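Local coordinates for protein disulphide isomerase (PDB 3FK8) that probably acts as a thioredoxin-fold thiol-disulphide isomerase, rearranging disulphide bonds in other proteins, at residues Thr32-Gly37 with Val67-Gly72; Tyr8-Asp13 with Gly37-Thr42; Gln54-Leu59 with Gly123-Phe128. All blocks are in the same frame, centred on the assembly; numbering follows the deposited sequence.

Contact 1 of 3, residues Thr32-Gly37 with Val67-Gly72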
# COMPACT_ATOMS: atom_id res chain seq x y z
N THR A 32 -6.66 -7.31 -1.55
CA THR A 32 -6.51 -5.99 -0.95
C THR A 32 -5.04 -5.61 -0.90
O THR A 32 -4.18 -6.43 -0.56
CB THR A 32 -7.09 -6.00 0.45
OG1 THR A 32 -8.48 -6.32 0.37
CG2 THR A 32 -6.91 -4.64 1.17
N LEU A 33 -4.75 -4.37 -1.27
CA LEU A 33 -3.42 -3.82 -1.21
C LEU A 33 -3.32 -2.88 -0.01
O LEU A 33 -4.05 -1.91 0.09
CB LEU A 33 -3.23 -3.03 -2.48
CG LEU A 33 -1.95 -2.33 -2.71
CD1 LEU A 33 -0.83 -3.37 -2.82
CD2 LEU A 33 -1.99 -1.46 -3.97
N LEU A 34 -2.46 -3.26 0.92
CA LEU A 34 -2.15 -2.40 2.07
C LEU A 34 -0.84 -1.65 1.78
O LEU A 34 0.18 -2.29 1.49
CB LEU A 34 -1.95 -3.25 3.30
CG LEU A 34 -3.06 -4.19 3.73
CD1 LEU A 34 -2.77 -4.89 5.04
CD2 LEU A 34 -4.39 -3.46 3.79
N VAL A 35 -0.90 -0.33 1.82
CA VAL A 35 0.27 0.50 1.52
C VAL A 35 0.68 1.21 2.78
O VAL A 35 -0.06 2.05 3.30
CB VAL A 35 -0.00 1.54 0.40
CG1 VAL A 35 1.28 2.24 0.04
CG2 VAL A 35 -0.66 0.85 -0.82
N PHE A 36 1.84 0.81 3.32
CA PHE A 36 2.37 1.41 4.57
C PHE A 36 3.35 2.52 4.24
O PHE A 36 4.30 2.32 3.48
CB PHE A 36 3.10 0.34 5.36
CG PHE A 36 2.21 -0.74 5.92
CD1 PHE A 36 1.81 -0.68 7.27
CD2 PHE A 36 1.77 -1.81 5.14
CE1 PHE A 36 0.98 -1.69 7.79
CE2 PHE A 36 0.95 -2.81 5.69
CZ PHE A 36 0.58 -2.76 6.97
N GLY A 37 3.18 3.69 4.84
CA GLY A 37 4.06 4.81 4.53
C GLY A 37 3.75 5.97 5.44
O GLY A 37 3.05 5.82 6.47
N VAL A 67 -5.90 0.24 0.85
CA VAL A 67 -5.88 0.98 2.12
C VAL A 67 -4.49 1.52 2.33
O VAL A 67 -3.53 0.76 2.23
CB VAL A 67 -6.20 0.10 3.36
CG1 VAL A 67 -6.08 0.90 4.68
CG2 VAL A 67 -7.57 -0.50 3.24
N LYS A 68 -4.39 2.82 2.64
CA LYS A 68 -3.11 3.44 3.04
C LYS A 68 -3.01 3.50 4.54
O LYS A 68 -3.97 3.97 5.16
CB LYS A 68 -2.95 4.83 2.44
CG LYS A 68 -2.46 4.79 0.98
CD LYS A 68 -2.22 6.21 0.44
CE LYS A 68 -3.50 6.78 -0.13
NZ LYS A 68 -3.32 8.13 -0.79
N ILE A 69 -1.92 2.99 5.11
CA ILE A 69 -1.73 2.93 6.55
C ILE A 69 -0.55 3.85 6.93
O ILE A 69 0.61 3.60 6.52
CB ILE A 69 -1.44 1.48 7.04
CG1 ILE A 69 -2.65 0.63 6.68
CG2 ILE A 69 -1.18 1.46 8.49
CD1 ILE A 69 -2.38 -0.74 6.37
N ASP A 70 -0.85 4.91 7.67
CA ASP A 70 0.17 5.81 8.20
C ASP A 70 1.00 5.13 9.28
O ASP A 70 0.45 4.64 10.25
CB ASP A 70 -0.54 7.02 8.80
CG ASP A 70 0.44 8.02 9.39
OD1 ASP A 70 1.54 8.17 8.85
OD2 ASP A 70 0.07 8.67 10.38
N VAL A 71 2.32 5.14 9.13
CA VAL A 71 3.19 4.64 10.18
C VAL A 71 3.91 5.76 10.89
O VAL A 71 4.71 5.48 11.79
CB VAL A 71 4.16 3.53 9.73
CG1 VAL A 71 3.36 2.30 9.23
CG2 VAL A 71 5.16 4.01 8.70
N GLY A 72 3.59 7.01 10.58
CA GLY A 72 4.21 8.13 11.30
C GLY A 72 5.73 8.10 11.16
O GLY A 72 6.27 7.65 10.14
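Phe36 and Ile69 rise together from neighbouring strands, with Ile69 CD1 set over one face of the Phe36 ring. Ile69 CD1 stands 3.9 Å from the Phe36 ring centroid and 22° off the normal, a CH-pi contact displaced toward the rim and nearest Phe36 CZ, at 3.6 Å. In Ile69, chi1 of -61° sets CG1 beside the backbone N and an unusual chi2 of 148° carries CD1 over the ring, while Ile69 CG2 passes CD1 and CE1 of Phe36. Val71, just past the end of its strand, comes in across the ring edge and places CG1 in the ring plane, 3.9 Å from Phe36 CD1. Further back, Leu34 and Val67 run alongside each other, CD2 of the leucine against CB of the valine. Leu34, Phe36, Val67 and Ile69 share one face of two parallel neighbours, strand 32-37 and the edge strand 65-70, in the central sheet of the thioredoxin fold; helix 14-28 covers that face through Val18 and Ala21. The register is fixed by the hydrogen-bond ladder of parallel strands: Val35 N gives to Val67 O, Val35 O takes Ile69 N (2.8 Å), Gly37 N gives to Ile69 O, and Gly37 O takes Val71 N (2.8 Å). On the opposite face Val35 CB meets Lys68 CG at 4.1 Å, beyond which the lysine chain bends at chi3 and carries NZ to Asp48. Asp70 OD1 takes Gly72 N from above the carboxylate plane in an Asx turn, and OD2 is paired with Arg76.

Contact 2 of 3, residues Tyr8-Asp13 with Gly37-Thr42. With FMT (formic acid), chain B.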
# COMPACT_ATOMS: atom_id res chain seq x y z
N TYR A 8 -1.35 10.21 3.26
CA TYR A 8 -1.71 9.42 4.42
C TYR A 8 -2.59 10.22 5.37
O TYR A 8 -2.34 11.41 5.62
CB TYR A 8 -0.44 8.92 5.12
CG TYR A 8 0.29 7.91 4.25
CD1 TYR A 8 0.02 6.56 4.36
CD2 TYR A 8 1.19 8.33 3.29
CE1 TYR A 8 0.65 5.65 3.54
CE2 TYR A 8 1.82 7.42 2.45
CZ TYR A 8 1.55 6.09 2.59
OH TYR A 8 2.15 5.18 1.78
N ASP A 9 -3.57 9.54 5.94
CA ASP A 9 -4.48 10.17 6.87
C ASP A 9 -4.02 9.81 8.26
O ASP A 9 -4.21 8.68 8.74
CB ASP A 9 -5.91 9.69 6.64
CG ASP A 9 -6.93 10.35 7.58
OD1 ASP A 9 -6.54 11.18 8.44
OD2 ASP A 9 -8.13 9.99 7.43
N GLU A 10 -3.39 10.78 8.92
CA GLU A 10 -2.80 10.56 10.22
C GLU A 10 -3.83 10.33 11.34
O GLU A 10 -3.47 9.87 12.42
CB GLU A 10 -1.86 11.72 10.54
CG GLU A 10 -0.77 11.85 9.45
CD GLU A 10 0.31 12.90 9.67
OE1 GLU A 10 0.43 13.46 10.79
OE2 GLU A 10 1.06 13.16 8.70
N HIS A 11 -5.10 10.60 11.04
CA HIS A 11 -6.20 10.48 11.98
C HIS A 11 -7.04 9.24 11.77
O HIS A 11 -7.92 8.96 12.61
CB HIS A 11 -7.11 11.73 11.90
CG HIS A 11 -6.36 12.99 12.15
ND1 HIS A 11 -5.66 13.21 13.31
CD2 HIS A 11 -6.04 14.01 11.31
CE1 HIS A 11 -5.02 14.36 13.22
NE2 HIS A 11 -5.23 14.86 12.02
N ALA A 12 -6.76 8.49 10.70
CA ALA A 12 -7.58 7.33 10.39
C ALA A 12 -7.45 6.23 11.45
O ALA A 12 -6.38 6.04 12.06
CB ALA A 12 -7.21 6.80 9.01
N ASP A 13 -8.54 5.49 11.64
CA ASP A 13 -8.57 4.26 12.40
C ASP A 13 -8.15 3.18 11.40
O ASP A 13 -8.99 2.65 10.67
CB ASP A 13 -9.99 4.05 12.97
CG ASP A 13 -10.19 2.71 13.63
OD1 ASP A 13 -9.26 1.84 13.64
OD2 ASP A 13 -11.35 2.51 14.13
N GLY A 37 3.18 3.69 4.84
CA GLY A 37 4.06 4.81 4.53
C GLY A 37 3.75 5.97 5.44
O GLY A 37 3.05 5.82 6.47
N ALA A 38 4.23 7.16 5.08
CA ALA A 38 4.00 8.33 5.90
C ALA A 38 4.18 9.55 5.02
O ALA A 38 4.91 9.52 4.02
CB ALA A 38 4.95 8.39 7.08
N ASN A 39 3.62 10.68 5.45
CA ASN A 39 3.67 11.89 4.65
C ASN A 39 5.04 12.54 4.56
O ASN A 39 5.30 13.24 3.59
CB ASN A 39 2.63 12.90 5.18
CG ASN A 39 1.22 12.43 4.94
OD1 ASN A 39 0.90 11.86 3.90
ND2 ASN A 39 0.36 12.64 5.92
N TRP A 40 5.89 12.30 5.55
CA TRP A 40 7.25 12.88 5.53
C TRP A 40 8.14 12.20 4.52
O TRP A 40 9.19 12.75 4.21
CB TRP A 40 7.90 12.82 6.93
CG TRP A 40 8.07 11.45 7.44
CD1 TRP A 40 7.22 10.78 8.32
CD2 TRP A 40 9.14 10.53 7.14
NE1 TRP A 40 7.72 9.52 8.55
CE2 TRP A 40 8.87 9.31 7.83
CE3 TRP A 40 10.29 10.59 6.34
CZ2 TRP A 40 9.72 8.20 7.77
CZ3 TRP A 40 11.13 9.50 6.28
CH2 TRP A 40 10.85 8.31 6.99
N CYS A 41 7.77 11.00 4.06
CA CYS A 41 8.67 10.22 3.24
C CYS A 41 8.51 10.51 1.75
O CYS A 41 7.43 10.33 1.17
CB CYS A 41 8.40 8.78 3.52
SG CYS A 41 9.40 7.69 2.39
N THR A 42 9.58 11.03 1.16
CA THR A 42 9.50 11.47 -0.22
C THR A 42 9.24 10.28 -1.15
O THR A 42 8.59 10.44 -2.17
CB THR A 42 10.72 12.35 -0.62
OG1 THR A 42 11.95 11.58 -0.54
CG2 THR A 42 10.79 13.51 0.32
C FMT B . 12.51 10.68 3.11
O1 FMT B . 12.05 11.82 2.93
O2 FMT B . 12.27 9.67 2.43
O HOH W 1 2.39 10.65 8.02
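The loop that leads from strand 32-37 to the CxxC-type helix start of a thioredoxin fold packs here against the segment preceding helix 14-28. Asn39 grips the backbone of Tyr8 with both ends of its amide: OD1 receives Tyr8 N at 2.9 Å in the carbonyl plane, on a lone pair, and ND2 gives to Tyr8 O at 3.0 Å, with an N-H...O angle of 171°. The second ND2 bond goes to Glu10 OE2, 2.9 Å away and met on the anti side; the carboxylate and amide planes are 26° apart. A water bridges Glu10 OE2 and Asn39 N. The Tyr8 ring lies across the Gly37-Ala38 peptide, with Gly37 C 3.5 Å above its centre, and Asn39 OD1 reaches the ring edge in plane. Tyr8 OH comes within 3.4 Å of Gly37 CA, as the ring lies directly on the glycine backbone. Beyond the loop, Thr42 N donates to O1 of a bound formic acid at 3.1 Å, probably from the crystallisation liquor. With three bonds, the buried Asn39 amide has its rotation fixed and its polarity matched, which ties the peptide approaching Cys41 to the N-terminal loop.

Contact 3 of 3, residues Gln54-Leu59 with Gly123-Phe128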
# COMPACT_ATOMS: atom_id res chain seq x y z
N GLN A 54 -3.41 8.21 -14.67
CA GLN A 54 -4.53 7.54 -15.28
C GLN A 54 -4.27 6.04 -15.53
O GLN A 54 -5.12 5.20 -15.22
CB GLN A 54 -4.90 8.27 -16.58
CG GLN A 54 -6.30 8.02 -16.95
CD GLN A 54 -6.87 9.02 -17.94
OE1 GLN A 54 -6.15 9.72 -18.65
NE2 GLN A 54 -8.18 9.06 -17.99
N LYS A 55 -3.12 5.72 -16.11
CA LYS A 55 -2.79 4.30 -16.40
C LYS A 55 -2.72 3.48 -15.11
O LYS A 55 -3.29 2.39 -15.00
CB LYS A 55 -1.46 4.18 -17.15
CG LYS A 55 -1.02 2.80 -17.45
CD LYS A 55 0.15 2.79 -18.44
CE LYS A 55 0.62 1.35 -18.69
NZ LYS A 55 1.61 1.37 -19.81
N ASN A 56 -2.05 4.03 -14.12
CA ASN A 56 -1.84 3.26 -12.92
C ASN A 56 -3.11 3.17 -12.07
O ASN A 56 -3.38 2.15 -11.44
CB ASN A 56 -0.66 3.81 -12.12
CG ASN A 56 0.66 3.65 -12.84
OD1 ASN A 56 0.73 2.96 -13.86
ND2 ASN A 56 1.74 4.27 -12.30
N THR A 57 -3.90 4.24 -12.02
CA THR A 57 -5.20 4.25 -11.31
C THR A 57 -6.08 3.14 -11.86
O THR A 57 -6.74 2.45 -11.10
CB THR A 57 -6.00 5.57 -11.53
OG1 THR A 57 -5.37 6.60 -10.80
CG2 THR A 57 -7.46 5.46 -11.02
N ALA A 58 -6.12 3.00 -13.19
CA ALA A 58 -6.98 2.02 -13.80
C ALA A 58 -6.53 0.64 -13.43
O ALA A 58 -7.36 -0.21 -13.11
CB ALA A 58 -6.98 2.18 -15.35
N LEU A 59 -5.21 0.39 -13.47
CA LEU A 59 -4.69 -0.94 -13.07
C LEU A 59 -5.07 -1.28 -11.63
O LEU A 59 -5.61 -2.39 -11.34
CB LEU A 59 -3.20 -0.92 -13.17
CG LEU A 59 -2.53 -2.22 -12.72
CD1 LEU A 59 -2.72 -3.36 -13.70
CD2 LEU A 59 -1.01 -2.04 -12.43
N GLY A 123 8.05 1.60 -14.28
CA GLY A 123 8.58 0.67 -13.26
C GLY A 123 7.52 0.41 -12.18
O GLY A 123 7.36 -0.73 -11.76
N ILE A 124 6.79 1.46 -11.78
CA ILE A 124 5.76 1.30 -10.78
C ILE A 124 4.59 0.47 -11.35
O ILE A 124 4.10 -0.48 -10.72
CB ILE A 124 5.35 2.69 -10.21
CG1 ILE A 124 6.52 3.18 -9.37
CG2 ILE A 124 4.04 2.61 -9.40
CD1 ILE A 124 6.42 4.65 -8.99
N TYR A 125 4.17 0.80 -12.58
CA TYR A 125 3.17 0.01 -13.25
C TYR A 125 3.58 -1.46 -13.30
O TYR A 125 2.78 -2.34 -12.93
CB TYR A 125 2.93 0.56 -14.67
CG TYR A 125 1.90 -0.28 -15.42
CD1 TYR A 125 0.54 -0.00 -15.31
CD2 TYR A 125 2.30 -1.40 -16.18
CE1 TYR A 125 -0.42 -0.80 -15.99
CE2 TYR A 125 1.38 -2.19 -16.83
CZ TYR A 125 0.01 -1.89 -16.73
OH TYR A 125 -0.93 -2.66 -17.40
N ASP A 126 4.82 -1.74 -13.71
CA ASP A 126 5.24 -3.13 -13.91
C ASP A 126 5.20 -3.87 -12.57
O ASP A 126 4.87 -5.08 -12.50
CB ASP A 126 6.63 -3.21 -14.51
CG ASP A 126 6.68 -2.83 -15.98
OD1 ASP A 126 5.60 -2.74 -16.61
OD2 ASP A 126 7.80 -2.59 -16.44
N PHE A 127 5.61 -3.19 -11.49
CA PHE A 127 5.63 -3.82 -10.17
C PHE A 127 4.21 -4.31 -9.81
O PHE A 127 4.01 -5.46 -9.39
CB PHE A 127 6.13 -2.81 -9.13
CG PHE A 127 6.13 -3.38 -7.73
CD1 PHE A 127 7.25 -4.03 -7.25
CD2 PHE A 127 4.99 -3.30 -6.94
CE1 PHE A 127 7.24 -4.61 -5.97
CE2 PHE A 127 4.97 -3.87 -5.64
CZ PHE A 127 6.07 -4.50 -5.18
N PHE A 128 3.22 -3.45 -9.93
CA PHE A 128 1.86 -3.82 -9.56
C PHE A 128 1.20 -4.76 -10.57
O PHE A 128 0.48 -5.68 -10.21
CB PHE A 128 1.02 -2.56 -9.27
CG PHE A 128 1.45 -1.87 -8.00
CD1 PHE A 128 1.01 -2.38 -6.76
CD2 PHE A 128 2.36 -0.83 -8.00
CE1 PHE A 128 1.43 -1.81 -5.57
CE2 PHE A 128 2.81 -0.29 -6.81
CZ PHE A 128 2.35 -0.78 -5.59
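The helical segments 54-59 and 123-128 run nearly parallel, their N-to-C directions 10° apart and their axes 10.2 Å apart at closest approach. The nearest CA pair is Asn56 and Tyr125, at 6.0 Å. No hydrogen bond joins the two segments, and Tyr125 carries most of the contact, its ring meeting three residues: Lys55 over a face, Asn56 at an edge, and Leu59 obliquely. The lysine chain reaches across the face of the tyrosine. Lys55 CE sits 3.6 Å from the Tyr125 ring centroid, a CH-pi contact, and Lys55 NZ follows at 4.5 Å from the same centroid, 5° off the normal, as a cation-pi pair. The lysine chain, extended beyond CG, thus brings CE over the ring centre, with NZ beyond it. At the ring edge, in plane, Asn56 OD1 approaches Tyr125 CD1 to 3.3 Å. The asparagine amide is turned 25° from the ring, and its ND2 is held by Ser50 O, which fixes which end of the amide faces the tyrosine. Leu59 supplies the apolar part: CD2 fits between Tyr125 CE1 and Phe128 CB, 3.8 Å from each. The Lys55 side of the ring is the outer one, since that lysine is exposed while Asn56 and Leu59 are buried. Inward, helix 42-51 joins the packing, with Ile124 touching Leu47, Ser50 and Leu51 and Phe128 touching Leu51, so helix 121-132 lies against both helix 54-63 and helix 42-51.

Overall arrangement
Contacts 1 and 2 share Gly37 and meet directly: Gly72 O probably accepts a hydrogen bond from Trp40 NE1, and Tyr8 packs on Val35. Contact 1 is the most central, a buried backbone ladder with apolar side chains on one sheet face. Contact 2, largely buried loop at the end of that strand, relies instead on amide and carboxylate bonds near Cys41. Contact 3 lies farther out, across the sheet from helix 14-28, a helix pair held by an aromatic ring with a surface lysine over its face. Its helix 54-63 leads into strand 65-70 of contact 1, and Phe128 packs on Leu33, but contact 2 stays about 9 Å away between nearest atoms.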